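Local coordinates for vanadium-dependent bromoperoxidase (Corallina officinalis, PDB 1QHB), which catalyses the vanadate-dependent bromination of organic substrates by hydrogen peroxide and bromide, working as a homododecamer that also binds calcium, at residues A[544-548]-A[549-553]; A[372-375]-A[376-380]; A[108-111]-A[112-115]. One frame throughout, in Å; residues are numbered along the deposited sequence.

Contact 1 (A[544-548]-A[549-553]); sequences GRNMA and GVHYF. With PO4 (phosphate ion), chain G.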
loop_
_atom_site.group_PDB
_atom_site.type_symbol
_atom_site.label_atom_id
_atom_site.label_comp_id
_atom_site.label_asym_id
_atom_site.label_seq_id
_atom_site.Cartn_x
_atom_site.Cartn_y
_atom_site.Cartn_z
ATOM N N GLY A 544 52.175 -10.030 8.930
ATOM C CA GLY A 544 53.089 -10.261 7.806
ATOM C C GLY A 544 53.114 -9.050 6.863
ATOM O O GLY A 544 54.153 -8.805 6.252
ATOM N N ARG A 545 52.000 -8.305 6.644
ATOM C CA ARG A 545 51.994 -7.196 5.693
ATOM C C ARG A 545 52.824 -6.026 6.233
ATOM O O ARG A 545 53.587 -5.356 5.520
ATOM C CB ARG A 545 50.600 -6.715 5.289
ATOM C CG ARG A 545 49.651 -7.786 4.743
ATOM C CD ARG A 545 50.059 -8.217 3.356
ATOM N NE ARG A 545 49.728 -7.134 2.442
ATOM C CZ ARG A 545 50.065 -7.087 1.138
ATOM N NH1 ARG A 545 50.728 -8.107 0.659
ATOM N NH2 ARG A 545 49.702 -6.036 0.442
ATOM N N ASN A 546 52.844 -5.871 7.537
ATOM C CA ASN A 546 53.634 -4.911 8.270
ATOM C C ASN A 546 55.112 -5.250 8.149
ATOM O O ASN A 546 55.902 -4.375 7.787
ATOM C CB ASN A 546 53.245 -4.941 9.756
ATOM C CG ASN A 546 51.854 -4.415 10.037
ATOM O OD1 ASN A 546 51.070 -4.235 9.135
ATOM N ND2 ASN A 546 51.495 -4.161 11.296
ATOM N N MET A 547 55.433 -6.544 8.250
ATOM C CA MET A 547 56.819 -7.018 8.106
ATOM C C MET A 547 57.345 -6.795 6.704
ATOM O O MET A 547 58.537 -6.613 6.466
ATOM C CB MET A 547 56.810 -8.514 8.455
ATOM C CG MET A 547 56.691 -8.729 9.985
ATOM S SD MET A 547 56.486 -10.490 10.304
ATOM C CE MET A 547 56.711 -10.440 12.099
ATOM N N ALA A 548 56.425 -6.749 5.714
ATOM C CA ALA A 548 56.827 -6.458 4.333
ATOM C C ALA A 548 56.961 -4.952 4.189
ATOM O O ALA A 548 57.576 -4.532 3.233
ATOM C CB ALA A 548 55.861 -6.995 3.299
ATOM N N GLY A 549 56.435 -4.192 5.149
ATOM C CA GLY A 549 56.600 -2.708 5.085
ATOM C C GLY A 549 55.374 -2.013 4.496
ATOM O O GLY A 549 55.444 -0.810 4.215
ATOM N N VAL A 550 54.257 -2.723 4.281
ATOM C CA VAL A 550 53.138 -2.141 3.575
ATOM C C VAL A 550 51.929 -1.754 4.393
ATOM O O VAL A 550 50.941 -1.237 3.809
ATOM C CB VAL A 550 52.684 -3.017 2.364
ATOM C CG1 VAL A 550 53.875 -3.244 1.437
ATOM C CG2 VAL A 550 52.109 -4.356 2.818
ATOM N N HIS A 551 51.952 -1.932 5.698
ATOM C CA HIS A 551 50.878 -1.510 6.576
ATOM C C HIS A 551 51.431 -1.093 7.942
ATOM O O HIS A 551 52.525 -1.547 8.329
ATOM C CB HIS A 551 49.886 -2.675 6.847
ATOM C CG HIS A 551 48.818 -2.658 5.782
ATOM N ND1 HIS A 551 48.009 -1.572 5.566
ATOM C CD2 HIS A 551 48.537 -3.541 4.816
ATOM C CE1 HIS A 551 47.217 -1.846 4.541
ATOM N NE2 HIS A 551 47.523 -3.018 4.052
ATOM N N TYR A 552 50.634 -0.370 8.702
ATOM C CA TYR A 552 50.986 -0.070 10.086
ATOM C C TYR A 552 50.193 -0.942 11.028
ATOM O O TYR A 552 49.119 -1.447 10.610
ATOM C CB TYR A 552 50.555 1.362 10.430
ATOM C CG TYR A 552 50.936 2.423 9.426
ATOM C CD1 TYR A 552 50.146 2.699 8.315
ATOM C CD2 TYR A 552 52.090 3.161 9.641
ATOM C CE1 TYR A 552 50.474 3.685 7.407
ATOM C CE2 TYR A 552 52.420 4.189 8.733
ATOM C CZ TYR A 552 51.616 4.419 7.640
ATOM O OH TYR A 552 51.977 5.447 6.799
ATOM N N PHE A 553 50.559 -1.047 12.294
ATOM C CA PHE A 553 49.723 -1.816 13.249
ATOM C C PHE A 553 48.240 -1.467 13.230
ATOM O O PHE A 553 47.370 -2.354 13.216
ATOM C CB PHE A 553 50.295 -1.581 14.658
ATOM C CG PHE A 553 49.585 -2.498 15.651
ATOM C CD1 PHE A 553 49.966 -3.811 15.797
ATOM C CD2 PHE A 553 48.517 -2.023 16.421
ATOM C CE1 PHE A 553 49.328 -4.654 16.696
ATOM C CE2 PHE A 553 47.908 -2.859 17.285
ATOM C CZ PHE A 553 48.282 -4.175 17.450
HETATM P P PO4 G . 46.561 -4.919 1.499
HETATM O O1 PO4 G . 47.836 -4.172 1.330
HETATM O O2 PO4 G . 46.661 -5.952 2.569
HETATM O O3 PO4 G . 46.198 -5.548 0.218
HETATM O O4 PO4 G . 45.526 -3.896 1.905
#

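Contact 2 (A[372-375]-A[376-380]); sequences VNFG and SAHVL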
loop_
_atom_site.group_PDB
_atom_site.type_symbol
_atom_site.label_atom_id
_atom_site.label_comp_id
_atom_site.label_asym_id
_atom_site.label_seq_id
_atom_site.Cartn_x
_atom_site.Cartn_y
_atom_site.Cartn_z
ATOM N N VAL A 372 26.153 -30.765 3.267
ATOM C CA VAL A 372 25.627 -29.594 2.574
ATOM C C VAL A 372 25.376 -28.481 3.586
ATOM O O VAL A 372 25.885 -27.383 3.457
ATOM C CB VAL A 372 24.334 -29.940 1.804
ATOM C CG1 VAL A 372 23.779 -28.681 1.162
ATOM C CG2 VAL A 372 24.615 -31.004 0.757
ATOM N N ASN A 373 24.479 -28.761 4.538
ATOM C CA ASN A 373 24.210 -27.824 5.616
ATOM C C ASN A 373 24.893 -28.401 6.858
ATOM O O ASN A 373 24.709 -29.562 7.294
ATOM C CB ASN A 373 22.722 -27.652 5.955
ATOM C CG ASN A 373 21.895 -26.946 4.907
ATOM O OD1 ASN A 373 22.416 -26.252 4.038
ATOM N ND2 ASN A 373 20.576 -27.111 4.904
ATOM N N PHE A 374 25.527 -27.519 7.644
ATOM C CA PHE A 374 26.121 -27.860 8.940
ATOM C C PHE A 374 27.299 -28.817 8.877
ATOM O O PHE A 374 27.765 -29.290 9.934
ATOM C CB PHE A 374 25.027 -28.405 9.917
ATOM C CG PHE A 374 23.713 -27.660 9.775
ATOM C CD1 PHE A 374 23.659 -26.279 9.836
ATOM C CD2 PHE A 374 22.564 -28.373 9.454
ATOM C CE1 PHE A 374 22.469 -25.620 9.630
ATOM C CE2 PHE A 374 21.357 -27.719 9.262
ATOM C CZ PHE A 374 21.310 -26.338 9.347
ATOM N N GLY A 375 27.811 -29.124 7.688
ATOM C CA GLY A 375 28.923 -30.008 7.467
ATOM C C GLY A 375 30.084 -29.369 6.713
ATOM O O GLY A 375 30.207 -28.140 6.552
ATOM N N SER A 376 30.967 -30.233 6.177
ATOM C CA SER A 376 32.145 -29.653 5.513
ATOM C C SER A 376 31.843 -28.768 4.331
ATOM O O SER A 376 32.479 -27.700 4.167
ATOM C CB SER A 376 33.071 -30.811 5.193
ATOM O OG SER A 376 32.474 -31.686 4.278
ATOM N N ALA A 377 30.925 -29.095 3.440
ATOM C CA ALA A 377 30.648 -28.260 2.257
ATOM C C ALA A 377 30.142 -26.885 2.654
ATOM O O ALA A 377 30.477 -25.859 2.043
ATOM C CB ALA A 377 29.589 -28.847 1.356
ATOM N N HIS A 378 29.375 -26.852 3.757
ATOM C CA HIS A 378 28.802 -25.591 4.208
ATOM C C HIS A 378 29.900 -24.628 4.616
ATOM O O HIS A 378 29.962 -23.509 4.102
ATOM C CB HIS A 378 27.833 -25.865 5.322
ATOM C CG HIS A 378 26.967 -24.724 5.704
ATOM N ND1 HIS A 378 25.980 -24.844 6.673
ATOM C CD2 HIS A 378 26.914 -23.438 5.250
ATOM C CE1 HIS A 378 25.367 -23.669 6.776
ATOM N NE2 HIS A 378 25.907 -22.807 5.942
ATOM N N VAL A 379 30.756 -25.044 5.574
ATOM C CA VAL A 379 31.847 -24.193 6.011
ATOM C C VAL A 379 32.870 -23.871 4.915
ATOM O O VAL A 379 33.513 -22.801 4.876
ATOM C CB VAL A 379 32.529 -24.767 7.270
ATOM C CG1 VAL A 379 33.327 -26.045 7.064
ATOM C CG2 VAL A 379 33.414 -23.666 7.872
ATOM N N LEU A 380 33.088 -24.794 3.994
ATOM C CA LEU A 380 34.058 -24.566 2.912
ATOM C C LEU A 380 33.534 -23.491 1.979
ATOM O O LEU A 380 34.394 -22.703 1.567
ATOM C CB LEU A 380 34.356 -25.843 2.129
ATOM C CG LEU A 380 35.286 -26.847 2.850
ATOM C CD1 LEU A 380 35.193 -28.186 2.142
ATOM C CD2 LEU A 380 36.706 -26.313 2.848
#

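Contact 3 (A[108-111]-A[112-115]); sequences WRSD and LANS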
loop_
_atom_site.group_PDB
_atom_site.type_symbol
_atom_site.label_atom_id
_atom_site.label_comp_id
_atom_site.label_asym_id
_atom_site.label_seq_id
_atom_site.Cartn_x
_atom_site.Cartn_y
_atom_site.Cartn_z
ATOM N N TRP A 108 61.692 8.255 -16.320
ATOM C CA TRP A 108 61.837 7.981 -14.905
ATOM C C TRP A 108 63.054 8.713 -14.373
ATOM O O TRP A 108 63.881 9.053 -15.234
ATOM C CB TRP A 108 62.041 6.469 -14.696
ATOM C CG TRP A 108 60.873 5.669 -15.188
ATOM C CD1 TRP A 108 60.865 4.782 -16.218
ATOM C CD2 TRP A 108 59.558 5.661 -14.629
ATOM N NE1 TRP A 108 59.603 4.245 -16.380
ATOM C CE2 TRP A 108 58.791 4.764 -15.381
ATOM C CE3 TRP A 108 58.956 6.348 -13.570
ATOM C CZ2 TRP A 108 57.434 4.523 -15.129
ATOM C CZ3 TRP A 108 57.626 6.136 -13.321
ATOM C CH2 TRP A 108 56.882 5.230 -14.099
ATOM N N ARG A 109 63.202 8.815 -13.069
ATOM C CA ARG A 109 64.390 9.433 -12.502
ATOM C C ARG A 109 65.555 8.447 -12.429
ATOM O O ARG A 109 66.729 8.806 -12.625
ATOM C CB ARG A 109 64.112 9.910 -11.068
ATOM C CG ARG A 109 63.091 11.060 -11.011
ATOM C CD ARG A 109 62.780 11.354 -9.524
ATOM N NE ARG A 109 62.137 12.675 -9.456
ATOM C CZ ARG A 109 60.842 12.930 -9.552
ATOM N NH1 ARG A 109 59.970 11.925 -9.680
ATOM N NH2 ARG A 109 60.449 14.196 -9.488
ATOM N N SER A 110 65.286 7.190 -12.057
ATOM C CA SER A 110 66.368 6.237 -11.888
ATOM C C SER A 110 66.814 5.541 -13.167
ATOM O O SER A 110 66.079 5.310 -14.108
ATOM C CB SER A 110 65.990 5.191 -10.824
ATOM O OG SER A 110 65.053 4.270 -11.335
ATOM N N ASP A 111 68.134 5.304 -13.190
ATOM C CA ASP A 111 68.780 4.571 -14.284
ATOM C C ASP A 111 68.172 3.194 -14.412
ATOM O O ASP A 111 67.787 2.741 -15.499
ATOM C CB ASP A 111 70.277 4.474 -13.986
ATOM C CG ASP A 111 70.979 5.826 -14.099
ATOM O OD1 ASP A 111 70.414 6.740 -14.741
ATOM O OD2 ASP A 111 72.103 5.991 -13.559
ATOM N N LEU A 112 67.947 2.562 -13.255
ATOM C CA LEU A 112 67.274 1.268 -13.188
ATOM C C LEU A 112 65.926 1.290 -13.874
ATOM O O LEU A 112 65.782 0.379 -14.708
ATOM C CB LEU A 112 67.181 0.886 -11.703
ATOM C CG LEU A 112 66.603 -0.540 -11.548
ATOM C CD1 LEU A 112 67.466 -1.584 -12.258
ATOM C CD2 LEU A 112 66.439 -0.902 -10.087
ATOM N N ALA A 113 64.995 2.187 -13.572
ATOM C CA ALA A 113 63.683 2.180 -14.223
ATOM C C ALA A 113 63.794 2.504 -15.711
ATOM O O ALA A 113 63.050 1.930 -16.506
ATOM C CB ALA A 113 62.739 3.230 -13.612
ATOM N N ASN A 114 64.660 3.442 -16.079
ATOM C CA ASN A 114 64.844 3.796 -17.491
ATOM C C ASN A 114 65.474 2.644 -18.249
ATOM O O ASN A 114 64.921 2.139 -19.229
ATOM C CB ASN A 114 65.690 5.058 -17.588
ATOM C CG ASN A 114 64.863 6.293 -17.287
ATOM O OD1 ASN A 114 63.729 6.414 -17.770
ATOM N ND2 ASN A 114 65.414 7.191 -16.491
ATOM N N SER A 115 66.518 2.046 -17.699
ATOM C CA SER A 115 67.098 0.856 -18.336
ATOM C C SER A 115 66.132 -0.299 -18.517
ATOM O O SER A 115 66.346 -1.061 -19.463
ATOM C CB SER A 115 68.293 0.402 -17.502
ATOM O OG SER A 115 67.818 -0.501 -16.525
#

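Contact 1 (A[544-548]-A[549-553])
The guanidinium of R545 carries V550 CG2 over one face, 3.4 Å above its plane and displaced toward the rim, while phosphate O1 lies at its edge, in plane. The imidazole of H551 has R545 CB, 3.8 Å from H551 CD2, and the phosphate at its edge; N546 OD1 lies obliquely to it, 3.0 Å from H551 CB. A short bend brings both groups to one anion. With chi2 and chi3 near -73°, the R545 chain folds back so that NH2 gives O1 a bond of 2.8 Å, nearly straight at 161°; NE adds a weak one to O2. H551 NE2 donates to O4 at 3.1 Å and more weakly to O1, and D555 holds H551 ND1, fixing the ring's rotation. R406, K398, S483, G484 and H485 complete the phosphate shell. These are the vanadate-site residues, so phosphate, probably from the crystallisation liquor, marks that pocket. With an alanine here, O1 would probably lose its bond from R545 NH2 and O2 the weak one from NE, the anion a positive group, and V550 CG2 its cover. The bend is a Schellman motif: V550 N donates to R545 O (3.0 Å, 163°) and G549 N to N546 O (2.7 Å), with G549 at positive phi. The turn ends helix 530-548 and leads through Y552, the N-cap, into helix 553-574, with helices 323-332 and 153-167 packed against it.

Contact 2 (A[372-375]-A[376-380])
S376 follows directly on G375 and is the first residue of the helix in this contact; its carbonyl is taken up one turn later. A377 comes next, with its CB 4.2 Å from V372 CA. H378 carries the main side-chain bond. Its CG stands anti to the backbone N (chi1 -168°), which turns the imidazole back toward the preceding loop, its edge to F374 N, and ND1 accepts from that N-H at 2.9 Å. The N-H...N angle is 172° and the donor lies close to the ring plane, so ND1 is the unprotonated nitrogen toward F374. The same ND1 is 3.6 Å from N373 CA, H378 CB approaches V372 O to 3.1 Å, and the ring runs beside that of F374, the two planes 58° apart in an oblique pair with centroids 6.0 Å apart. This is a helix N-terminus: G375, without a side chain, is the N-cap, and a histidine three residues on bonds the backbone of the residue before it. F499 meets the H378 ring edge-to-face, and F374 lies close to F359 of the calcium site, in the loop that leads into helix 376-402. H378 N adds a weak bond to G375 O, and V379 N then closes the first turn, donating to the same oxygen at 3.3 Å nearly along the C=O axis. L380 N bonds S376 O as the helix continues, while L380 O accepts from Y336 of the second subunit, whose L391 packs on A377.

Contact 3 (A[108-111]-A[112-115])
N114 folds back from the helix onto W108, and its side chain can be followed outward atom by atom. CB lies 3.5 Å from S110 O, against the start of the turn. At chi1 -78°, CG sits beside the backbone N, which directs the amide toward the incoming chain; CG itself is 3.5 Å from S110 O and close to W108 O as well. From there the two ends grip W108's backbone: OD1 accepts from W108 N at 3.1 Å, with an N-H...O angle of 160° and the donor tilted from the amide carbonyl plane, whereas ND2 donates to W108 O at 2.7 Å, approaching from above that carbonyl's plane. OD1 also comes 3.5 Å from W108 CB, and the indole and amide planes stand 42° apart. Beside it, A113 CB rests against W108 CG at 3.5 Å, obliquely to the ring. S110 is the N-cap: its OG accepts from A113 N at 3.1 Å and is also bonded to D300 of helix 295-302, while S110 O receives N114 N. Further on, S115 N donates to D111 O at 2.6 Å and S115 OG to L112 O. W108 NE1 is bonded to L118 O. Because the N114 amide makes two bonds of opposite sense to one residue, accepting from the N-H of W108 and donating to its C=O, its rotation is set: turning it over would put OD1 against W108 O and ND2 against W108 N.

Overall arrangement
Contact 1 is the deepest, about 7 Å from the chain's centre to its own, against 27 Å for contact 2 and 31 Å for contact 3; the last two lie on opposite sides of that centre, with nearest atoms about 39 Å apart. None touches another. Contact 1 ends one helix before the next begins, whereas contacts 2 and 3 both start helices, 376-402 and the short 111-115. The chemistry follows the place: contacts 1 and 2 are both buried, but in contact 1 charged and imidazole groups converge on an anion, while in contact 2, against another subunit, an imidazole takes a backbone N-H; amide and hydroxyl groups dominate the partly exposed contact 3.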